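Local coordinates for protein glucose-6-phosphate isomerase (Thermus thermophilus, PDB 1ZZG) that probably catalyses the reversible isomerization of glucose 6-phosphate to fructose 6-phosphate in glycolysis and gluconeogenesis, at residues Arg111-Pro115 with Arg116-Val120; Leu377-His380 with Leu381-Gln384; Pro400-Glu403 with Leu404-Leu408. All coordinates share one frame; numbering follows the deposited sequence.

Contact 1 of 3, residues Arg111-Pro115 with Arg116-Val120; sequences RTLDP and RKTLV
The Asp114 carboxylate reaches forward across the turn that leads from helix 103-112 into strand 118-124, meeting the backbone N and the CB and CG of Arg116 and the aliphatic chain of Lys117. With CG anti to the backbone N (chi1 -179°), Asp114 brings OD1 to the amide N of Arg116 at 3.0 Å, an Asx turn in which the donor lies above the carboxylate plane. The side chains of Asp114 and Arg116 run side by side in the same direction, but only the CB and CG of Arg116 lie against OD1, while the guanidinium continues outward. Lys117 instead crosses Asp114 at a slant, its CD 3.8 Å from OD2, and its NZ goes on to a salt bridge with Glu67. Thr118 approaches Leu113 at about a right angle, OG1 lying 3.7 Å from Leu113 CB. That hydroxyl donates to Asp114 O at 2.8 Å, while Lys117 N reaches the same oxygen, also at 2.8 Å, from the opposite face of the carbonyl. Thr118 N bonds to Pro115 O at 3.1 Å, and the Pro115 ring packs on Trp142 of helix 130-147. With an alanine at Asp114, the amide of Arg116 would probably lose its carboxylate acceptor and the turn be less firmly set. Side-chain and backbone donors share the work: two grip Asp114 O, and the carboxylate accepts a peptide N-H although two basic residues are close by.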
ATOM      1  N   ARG A 111      -4.301  15.307  19.851  1.00 31.99           N
ATOM      2  CA  ARG A 111      -4.513  14.912  21.234  1.00 32.49           C
ATOM      3  C   ARG A 111      -3.421  14.044  21.856  1.00 32.68           C
ATOM      4  O   ARG A 111      -3.372  13.904  23.077  1.00 33.57           O
ATOM      5  CB  ARG A 111      -5.862  14.199  21.354  1.00 32.77           C
ATOM      6  CG  ARG A 111      -7.043  15.117  21.116  1.00 32.64           C
ATOM      7  CD  ARG A 111      -8.332  14.351  20.869  1.00 32.13           C
ATOM      8  NE  ARG A 111      -9.454  15.274  20.724  1.00 33.86           N
ATOM      9  CZ  ARG A 111     -10.654  14.941  20.265  1.00 32.47           C
ATOM     10  NH1 ARG A 111     -10.906  13.696  19.897  1.00 32.35           N
ATOM     11  NH2 ARG A 111     -11.602  15.862  20.169  1.00 35.43           N
ATOM     12  N   THR A 112      -2.542  13.471  21.039  1.00 31.94           N
ATOM     13  CA  THR A 112      -1.487  12.615  21.584  1.00 32.48           C
ATOM     14  C   THR A 112      -0.061  13.162  21.466  1.00 32.79           C
ATOM     15  O   THR A 112       0.824  12.746  22.211  1.00 34.12           O
ATOM     16  CB  THR A 112      -1.529  11.210  20.945  1.00 33.19           C
ATOM     17  OG1 THR A 112      -1.442  11.325  19.520  1.00 34.28           O
ATOM     18  CG2 THR A 112      -2.824  10.495  21.316  1.00 34.13           C
ATOM     19  N   LEU A 113       0.170  14.085  20.541  1.00 30.31           N
ATOM     20  CA  LEU A 113       1.502  14.647  20.375  1.00 30.75           C
ATOM     21  C   LEU A 113       1.785  15.760  21.381  1.00 30.80           C
ATOM     22  O   LEU A 113       0.891  16.515  21.750  1.00 32.50           O
ATOM     23  CB  LEU A 113       1.683  15.211  18.959  1.00 31.12           C
ATOM     24  CG  LEU A 113       1.638  14.276  17.743  1.00 30.86           C
ATOM     25  CD1 LEU A 113       1.811  15.100  16.471  1.00 30.64           C
ATOM     26  CD2 LEU A 113       2.736  13.232  17.849  1.00 33.07           C
ATOM     27  N   ASP A 114       3.034  15.847  21.825  1.00 31.17           N
ATOM     28  CA  ASP A 114       3.443  16.899  22.743  1.00 31.66           C
ATOM     29  C   ASP A 114       3.946  18.033  21.848  1.00 32.67           C
ATOM     30  O   ASP A 114       4.971  17.891  21.185  1.00 32.98           O
ATOM     31  CB  ASP A 114       4.585  16.427  23.642  1.00 33.13           C
ATOM     32  CG  ASP A 114       5.019  17.490  24.641  1.00 35.11           C
ATOM     33  OD1 ASP A 114       4.705  18.681  24.431  1.00 33.27           O
ATOM     34  OD2 ASP A 114       5.684  17.137  25.637  1.00 35.71           O
ATOM     35  N   PRO A 115       3.230  19.169  21.816  1.00 33.53           N
ATOM     36  CA  PRO A 115       3.636  20.308  20.984  1.00 32.92           C
ATOM     37  C   PRO A 115       5.110  20.681  21.143  1.00 33.52           C
ATOM     38  O   PRO A 115       5.799  20.977  20.166  1.00 31.37           O
ATOM     39  CB  PRO A 115       2.711  21.427  21.455  1.00 33.65           C
ATOM     40  CG  PRO A 115       1.475  20.697  21.835  1.00 34.20           C
ATOM     41  CD  PRO A 115       2.014  19.492  22.582  1.00 32.45           C
ATOM     42  N   ARG A 116       5.592  20.654  22.380  1.00 34.03           N
ATOM     43  CA  ARG A 116       6.977  21.012  22.662  1.00 35.57           C
ATOM     44  C   ARG A 116       8.001  20.101  21.993  1.00 34.62           C
ATOM     45  O   ARG A 116       9.156  20.489  21.817  1.00 33.93           O
ATOM     46  CB  ARG A 116       7.230  21.007  24.169  1.00 38.32           C
ATOM     47  CG  ARG A 116       6.264  21.846  24.987  1.00 44.15           C
ATOM     48  CD  ARG A 116       6.904  22.196  26.317  1.00 48.14           C
ATOM     49  NE  ARG A 116       7.984  23.164  26.127  1.00 52.86           N
ATOM     50  CZ  ARG A 116       9.084  23.230  26.872  1.00 54.91           C
ATOM     51  NH1 ARG A 116       9.272  22.377  27.873  1.00 55.73           N
ATOM     52  NH2 ARG A 116       9.999  24.158  26.615  1.00 56.25           N
ATOM     53  N   LYS A 117       7.580  18.892  21.636  1.00 34.68           N
ATOM     54  CA  LYS A 117       8.471  17.920  21.004  1.00 35.07           C
ATOM     55  C   LYS A 117       8.120  17.682  19.540  1.00 33.87           C
ATOM     56  O   LYS A 117       8.667  16.778  18.905  1.00 33.75           O
ATOM     57  CB  LYS A 117       8.383  16.578  21.731  1.00 36.94           C
ATOM     58  CG  LYS A 117       8.794  16.586  23.189  1.00 40.79           C
ATOM     59  CD  LYS A 117       8.444  15.238  23.802  1.00 44.06           C
ATOM     60  CE  LYS A 117       9.216  14.958  25.077  1.00 47.12           C
ATOM     61  NZ  LYS A 117       8.973  13.560  25.545  1.00 49.64           N
ATOM     62  N   THR A 118       7.215  18.496  19.007  1.00 30.90           N
ATOM     63  CA  THR A 118       6.765  18.334  17.633  1.00 29.78           C
ATOM     64  C   THR A 118       7.255  19.393  16.649  1.00 30.45           C
ATOM     65  O   THR A 118       7.208  20.590  16.931  1.00 29.12           O
ATOM     66  CB  THR A 118       5.216  18.319  17.572  1.00 31.10           C
ATOM     67  OG1 THR A 118       4.709  17.296  18.440  1.00 29.25           O
ATOM     68  CG2 THR A 118       4.735  18.065  16.151  1.00 29.10           C
ATOM     69  N   LEU A 119       7.739  18.936  15.495  1.00 27.76           N
ATOM     70  CA  LEU A 119       8.170  19.838  14.437  1.00 26.61           C
ATOM     71  C   LEU A 119       7.225  19.585  13.270  1.00 25.70           C
ATOM     72  O   LEU A 119       7.011  18.435  12.878  1.00 23.93           O
ATOM     73  CB  LEU A 119       9.608  19.550  13.992  1.00 26.59           C
ATOM     74  CG  LEU A 119      10.038  20.394  12.785  1.00 24.56           C
ATOM     75  CD1 LEU A 119       9.996  21.879  13.147  1.00 26.47           C
ATOM     76  CD2 LEU A 119      11.432  19.997  12.343  1.00 24.84           C
ATOM     77  N   VAL A 120       6.649  20.649  12.727  1.00 24.82           N
ATOM     78  CA  VAL A 120       5.731  20.518  11.608  1.00 24.41           C
ATOM     79  C   VAL A 120       6.417  21.002  10.333  1.00 24.90           C
ATOM     80  O   VAL A 120       7.001  22.084  10.305  1.00 24.44           O
ATOM     81  CB  VAL A 120       4.445  21.335  11.851  1.00 23.37           C
ATOM     82  CG1 VAL A 120       3.472  21.145  10.693  1.00 23.11           C
ATOM     83  CG2 VAL A 120       3.800  20.898  13.162  1.00 25.68           C
TER

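Contact 2 of 3, residues Leu377-His380 with Leu381-Gln384; sequences LMQH and LMWQ
Leu377-His380 and Leu381-Gln384 are successive turns of one alpha-helix, 371-391, joined by four regular i to i+4 bonds, from Leu381 N to Leu377 O at 3.0 Å through to Gln384 N to His380 O at 2.9 Å. The helix is buried here, and several side chains meet the one a turn along. Leu377 and Leu381 touch methyl to methyl, CD1 to CD1 at 3.9 Å, and Leu377 also packs on Leu257 of helix 257-269. Gln379 crosses Trp383 at a slant, its CG 3.9 Å from Trp383 CD1 and its amide steep to the indole, planes 78° apart, while Gln379 O lies at the edge of the indole, near its plane. A bend at chi2 (78°) turns the Gln379 amide toward Asn217 of helix 206-221, whose OD1 takes both NE2 and the indole NE1 of Trp383. Trp43 meets the indole edge-to-face. In His380 and Gln384 ring and amide are nearly perpendicular; His380 NE2 and Gln384 OE1 are too far apart to bond each other directly, yet each bonds to Thr232 OG1 of helix 228-238. One hydroxyl and one amide oxygen from neighbouring helices thus each fix two side chains a turn apart, satisfying polar groups within the core. Met382, bent at its last torsion, swings its methyl back along the helix, where CE sits 3.3 Å from Gln379 OE1 and 3.6 Å from Met378 O.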
ATOM      1  N   LEU A 377      18.709   3.260  -7.108  1.00 20.76           N
ATOM      2  CA  LEU A 377      17.471   2.712  -7.668  1.00 19.61           C
ATOM      3  C   LEU A 377      16.431   3.782  -8.011  1.00 19.30           C
ATOM      4  O   LEU A 377      15.877   3.797  -9.108  1.00 19.28           O
ATOM      5  CB  LEU A 377      16.856   1.688  -6.705  1.00 21.31           C
ATOM      6  CG  LEU A 377      15.504   1.093  -7.124  1.00 20.47           C
ATOM      7  CD1 LEU A 377      15.613   0.472  -8.515  1.00 22.34           C
ATOM      8  CD2 LEU A 377      15.065   0.050  -6.104  1.00 22.27           C
ATOM      9  N   MET A 378      16.164   4.679  -7.072  1.00 18.62           N
ATOM     10  CA  MET A 378      15.190   5.739  -7.311  1.00 19.90           C
ATOM     11  C   MET A 378      15.568   6.645  -8.484  1.00 19.08           C
ATOM     12  O   MET A 378      14.729   6.955  -9.331  1.00 18.58           O
ATOM     13  CB  MET A 378      15.003   6.569  -6.037  1.00 20.68           C
ATOM     14  CG  MET A 378      14.313   5.797  -4.916  1.00 19.77           C
ATOM     15  SD  MET A 378      14.122   6.747  -3.381  1.00 23.06           S
ATOM     16  CE  MET A 378      12.749   7.820  -3.831  1.00 18.07           C
ATOM     17  N   GLN A 379      16.825   7.070  -8.537  1.00 17.62           N
ATOM     18  CA  GLN A 379      17.275   7.936  -9.628  1.00 19.22           C
ATOM     19  C   GLN A 379      17.222   7.163 -10.953  1.00 19.97           C
ATOM     20  O   GLN A 379      16.919   7.730 -12.006  1.00 20.37           O
ATOM     21  CB  GLN A 379      18.704   8.430  -9.369  1.00 19.07           C
ATOM     22  CG  GLN A 379      19.184   9.481 -10.379  1.00 19.91           C
ATOM     23  CD  GLN A 379      18.617  10.864 -10.108  1.00 20.29           C
ATOM     24  OE1 GLN A 379      17.713  11.027  -9.291  1.00 21.19           O
ATOM     25  NE2 GLN A 379      19.145  11.869 -10.799  1.00 20.30           N
ATOM     26  N   HIS A 380      17.523   5.869 -10.888  1.00 19.33           N
ATOM     27  CA  HIS A 380      17.491   4.995 -12.060  1.00 20.90           C
ATOM     28  C   HIS A 380      16.080   4.959 -12.637  1.00 21.57           C
ATOM     29  O   HIS A 380      15.892   5.037 -13.852  1.00 23.30           O
ATOM     30  CB  HIS A 380      17.915   3.572 -11.661  1.00 22.36           C
ATOM     31  CG  HIS A 380      17.626   2.531 -12.701  1.00 24.64           C
ATOM     32  ND1 HIS A 380      18.618   1.899 -13.421  1.00 25.03           N
ATOM     33  CD2 HIS A 380      16.454   2.003 -13.133  1.00 24.53           C
ATOM     34  CE1 HIS A 380      18.069   1.030 -14.253  1.00 25.43           C
ATOM     35  NE2 HIS A 380      16.758   1.073 -14.098  1.00 25.92           N
ATOM     36  N   LEU A 381      15.089   4.824 -11.759  1.00 20.29           N
ATOM     37  CA  LEU A 381      13.698   4.760 -12.188  1.00 17.47           C
ATOM     38  C   LEU A 381      13.212   6.083 -12.759  1.00 18.51           C
ATOM     39  O   LEU A 381      12.396   6.103 -13.684  1.00 19.18           O
ATOM     40  CB  LEU A 381      12.809   4.309 -11.028  1.00 17.36           C
ATOM     41  CG  LEU A 381      13.090   2.850 -10.640  1.00 18.26           C
ATOM     42  CD1 LEU A 381      12.409   2.507  -9.328  1.00 17.54           C
ATOM     43  CD2 LEU A 381      12.615   1.925 -11.757  1.00 17.75           C
ATOM     44  N   MET A 382      13.710   7.191 -12.219  1.00 18.44           N
ATOM     45  CA  MET A 382      13.309   8.484 -12.743  1.00 20.28           C
ATOM     46  C   MET A 382      13.841   8.619 -14.171  1.00 20.13           C
ATOM     47  O   MET A 382      13.142   9.133 -15.041  1.00 20.57           O
ATOM     48  CB  MET A 382      13.810   9.616 -11.837  1.00 18.87           C
ATOM     49  CG  MET A 382      13.003   9.712 -10.543  1.00 21.14           C
ATOM     50  SD  MET A 382      13.397  11.123  -9.462  1.00 24.07           S
ATOM     51  CE  MET A 382      14.623  10.385  -8.374  1.00 20.97           C
ATOM     52  N   TRP A 383      15.064   8.145 -14.416  1.00 20.52           N
ATOM     53  CA  TRP A 383      15.639   8.198 -15.761  1.00 21.19           C
ATOM     54  C   TRP A 383      14.834   7.285 -16.679  1.00 21.30           C
ATOM     55  O   TRP A 383      14.485   7.661 -17.798  1.00 20.98           O
ATOM     56  CB  TRP A 383      17.097   7.738 -15.764  1.00 21.40           C
ATOM     57  CG  TRP A 383      18.070   8.805 -15.421  1.00 21.56           C
ATOM     58  CD1 TRP A 383      18.700   8.989 -14.225  1.00 23.11           C
ATOM     59  CD2 TRP A 383      18.555   9.835 -16.294  1.00 22.71           C
ATOM     60  NE1 TRP A 383      19.555  10.068 -14.298  1.00 24.55           N
ATOM     61  CE2 TRP A 383      19.484  10.605 -15.557  1.00 23.00           C
ATOM     62  CE3 TRP A 383      18.296  10.180 -17.631  1.00 21.33           C
ATOM     63  CZ2 TRP A 383      20.158  11.701 -16.109  1.00 22.87           C
ATOM     64  CZ3 TRP A 383      18.971  11.274 -18.183  1.00 20.11           C
ATOM     65  CH2 TRP A 383      19.888  12.019 -17.419  1.00 19.79           C
ATOM     66  N   GLN A 384      14.563   6.075 -16.201  1.00 20.33           N
ATOM     67  CA  GLN A 384      13.780   5.107 -16.961  1.00 21.85           C
ATOM     68  C   GLN A 384      12.494   5.769 -17.415  1.00 21.98           C
ATOM     69  O   GLN A 384      12.120   5.695 -18.580  1.00 21.20           O
ATOM     70  CB  GLN A 384      13.440   3.903 -16.085  1.00 23.40           C
ATOM     71  CG  GLN A 384      12.321   3.026 -16.622  1.00 22.09           C
ATOM     72  CD  GLN A 384      11.982   1.896 -15.672  1.00 24.00           C
ATOM     73  OE1 GLN A 384      12.797   1.007 -15.435  1.00 25.23           O
ATOM     74  NE2 GLN A 384      10.773   1.930 -15.110  1.00 22.77           N
TER

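Contact 3 of 3, residues Pro400-Glu403 with Leu404-Leu408; sequences PGVE and LGKVL
From Pro400 to Val402 the backbone is already coiled like a helix, and Glu403 opens helix 403-414 by taking Val407 N on its carbonyl O at 3.0 Å, nearly along the C=O axis. Just before this bond, water stands in for direct i to i+4 links: one molecule donates to Pro400 O and accepts from Leu404 N, the latter at 2.9 Å, and a second joins Gly401 O to Gly405 N in the same way. Lys406 points back over this first turn. Its CG, anti to the carbonyl carbon (chi1 -63°), lies 3.5 Å from Val402 O, and the extended chain then runs alongside Val402 in the same direction until NZ comes 3.9 Å from Val402 CG2. Beside it, Glu403 crosses Val407 at a slant, its CG 4.1 Å from Val407 CG2, so only the aliphatic root of the glutamate takes part. The second subunit closes round the turn: Gln297 of that subunit accepts from Gly401 N, and Arg300 of that subunit donates to Gly401 O. Lys406 is a predicted active-site residue, and the Val402 side chain is about 4 Å from that of Glu267, the predicted proton donor. The lysine chain meets these residues through its carbons, beside Val402 and its carbonyl, with no salt bridge to them, an arrangement consistent with its amine being presented to the active site.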
ATOM      1  N   PRO A 400      -2.007  17.190 -16.605  1.00 25.83           N
ATOM      2  CA  PRO A 400      -3.260  17.827 -17.027  1.00 27.41           C
ATOM      3  C   PRO A 400      -4.529  17.206 -16.453  1.00 26.50           C
ATOM      4  O   PRO A 400      -5.509  17.910 -16.215  1.00 26.70           O
ATOM      5  CB  PRO A 400      -3.224  17.706 -18.558  1.00 27.59           C
ATOM      6  CG  PRO A 400      -1.766  17.582 -18.871  1.00 28.34           C
ATOM      7  CD  PRO A 400      -1.273  16.676 -17.774  1.00 27.13           C
ATOM      8  N   GLY A 401      -4.501  15.895 -16.232  1.00 26.35           N
ATOM      9  CA  GLY A 401      -5.669  15.191 -15.729  1.00 26.04           C
ATOM     10  C   GLY A 401      -6.168  15.486 -14.324  1.00 26.62           C
ATOM     11  O   GLY A 401      -7.333  15.221 -14.023  1.00 26.32           O
ATOM     12  N   VAL A 402      -5.315  16.035 -13.464  1.00 25.18           N
ATOM     13  CA  VAL A 402      -5.723  16.315 -12.091  1.00 26.20           C
ATOM     14  C   VAL A 402      -6.423  17.653 -11.871  1.00 27.73           C
ATOM     15  O   VAL A 402      -6.969  17.891 -10.792  1.00 27.16           O
ATOM     16  CB  VAL A 402      -4.518  16.243 -11.114  1.00 26.93           C
ATOM     17  CG1 VAL A 402      -3.771  14.919 -11.304  1.00 24.47           C
ATOM     18  CG2 VAL A 402      -3.594  17.430 -11.328  1.00 25.71           C
ATOM     19  N   GLU A 403      -6.425  18.521 -12.880  1.00 27.39           N
ATOM     20  CA  GLU A 403      -7.058  19.830 -12.720  1.00 27.40           C
ATOM     21  C   GLU A 403      -8.565  19.787 -12.454  1.00 26.16           C
ATOM     22  O   GLU A 403      -9.047  20.434 -11.524  1.00 25.85           O
ATOM     23  CB  GLU A 403      -6.794  20.724 -13.941  1.00 28.99           C
ATOM     24  CG  GLU A 403      -7.387  22.127 -13.783  1.00 35.65           C
ATOM     25  CD  GLU A 403      -7.216  23.004 -15.010  1.00 40.09           C
ATOM     26  OE1 GLU A 403      -7.694  22.617 -16.098  1.00 44.81           O
ATOM     27  OE2 GLU A 403      -6.610  24.088 -14.886  1.00 42.38           O
ATOM     28  N   LEU A 404      -9.306  19.031 -13.259  1.00 25.95           N
ATOM     29  CA  LEU A 404     -10.760  18.960 -13.094  1.00 27.12           C
ATOM     30  C   LEU A 404     -11.192  18.625 -11.673  1.00 27.01           C
ATOM     31  O   LEU A 404     -12.096  19.259 -11.134  1.00 26.08           O
ATOM     32  CB  LEU A 404     -11.380  17.951 -14.073  1.00 27.66           C
ATOM     33  CG  LEU A 404     -12.919  17.886 -14.066  1.00 27.80           C
ATOM     34  CD1 LEU A 404     -13.500  19.279 -14.301  1.00 28.57           C
ATOM     35  CD2 LEU A 404     -13.408  16.922 -15.143  1.00 26.48           C
ATOM     36  N   GLY A 405     -10.546  17.631 -11.068  1.00 27.41           N
ATOM     37  CA  GLY A 405     -10.892  17.250  -9.709  1.00 26.95           C
ATOM     38  C   GLY A 405     -10.786  18.413  -8.742  1.00 27.29           C
ATOM     39  O   GLY A 405     -11.647  18.596  -7.875  1.00 27.02           O
ATOM     40  N   LYS A 406      -9.726  19.203  -8.885  1.00 26.71           N
ATOM     41  CA  LYS A 406      -9.515  20.356  -8.016  1.00 27.84           C
ATOM     42  C   LYS A 406     -10.606  21.401  -8.223  1.00 28.92           C
ATOM     43  O   LYS A 406     -11.122  21.982  -7.260  1.00 28.73           O
ATOM     44  CB  LYS A 406      -8.143  20.975  -8.296  1.00 27.90           C
ATOM     45  CG  LYS A 406      -6.979  20.043  -7.995  1.00 29.09           C
ATOM     46  CD  LYS A 406      -5.663  20.658  -8.425  1.00 29.30           C
ATOM     47  CE  LYS A 406      -4.501  19.711  -8.199  1.00 30.51           C
ATOM     48  NZ  LYS A 406      -3.241  20.302  -8.723  1.00 31.29           N
ATOM     49  N   VAL A 407     -10.951  21.634  -9.483  1.00 29.52           N
ATOM     50  CA  VAL A 407     -11.979  22.605  -9.840  1.00 29.63           C
ATOM     51  C   VAL A 407     -13.332  22.209  -9.254  1.00 29.17           C
ATOM     52  O   VAL A 407     -13.999  23.020  -8.614  1.00 28.30           O
ATOM     53  CB  VAL A 407     -12.109  22.733 -11.378  1.00 29.73           C
ATOM     54  CG1 VAL A 407     -13.338  23.572 -11.736  1.00 31.67           C
ATOM     55  CG2 VAL A 407     -10.852  23.376 -11.949  1.00 29.84           C
ATOM     56  N   LEU A 408     -13.725  20.957  -9.469  1.00 29.05           N
ATOM     57  CA  LEU A 408     -15.000  20.470  -8.957  1.00 30.23           C
ATOM     58  C   LEU A 408     -15.023  20.497  -7.433  1.00 30.67           C
ATOM     59  O   LEU A 408     -16.068  20.739  -6.828  1.00 31.22           O
ATOM     60  CB  LEU A 408     -15.268  19.055  -9.473  1.00 30.66           C
ATOM     61  CG  LEU A 408     -15.373  18.965 -10.999  1.00 32.08           C
ATOM     62  CD1 LEU A 408     -15.660  17.534 -11.409  1.00 31.47           C
ATOM     63  CD2 LEU A 408     -16.474  19.893 -11.495  1.00 32.21           C
TER
HETATM   64  O   HOH W   1      -8.241  17.837 -15.700  1.00 25.83           O
HETATM   65  O   HOH W   2      -9.323  15.133 -11.871  1.00 25.67           O

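How the contacts relate
Contact 2 is the core contact, about 10 Å from the chain centre to its own centre, while contacts 1 and 3 lie at the surface. Contacts 2 and 3 sit on consecutive helices, 371-391 and 403-414, yet their nearest atoms are about 16 Å apart; contact 1 belongs to the five-stranded parallel sheet, on a helix-to-strand turn. Chemistry follows place. The buried helix pairs its polar side chains with neighbouring helices of the same chain, the turn of contact 1 uses a carboxylate oxygen and a hydroxyl to bind backbone groups, and the helix start of contact 3 uses water and the second subunit. Of the three, contact 3 alone holds a predicted catalytic residue.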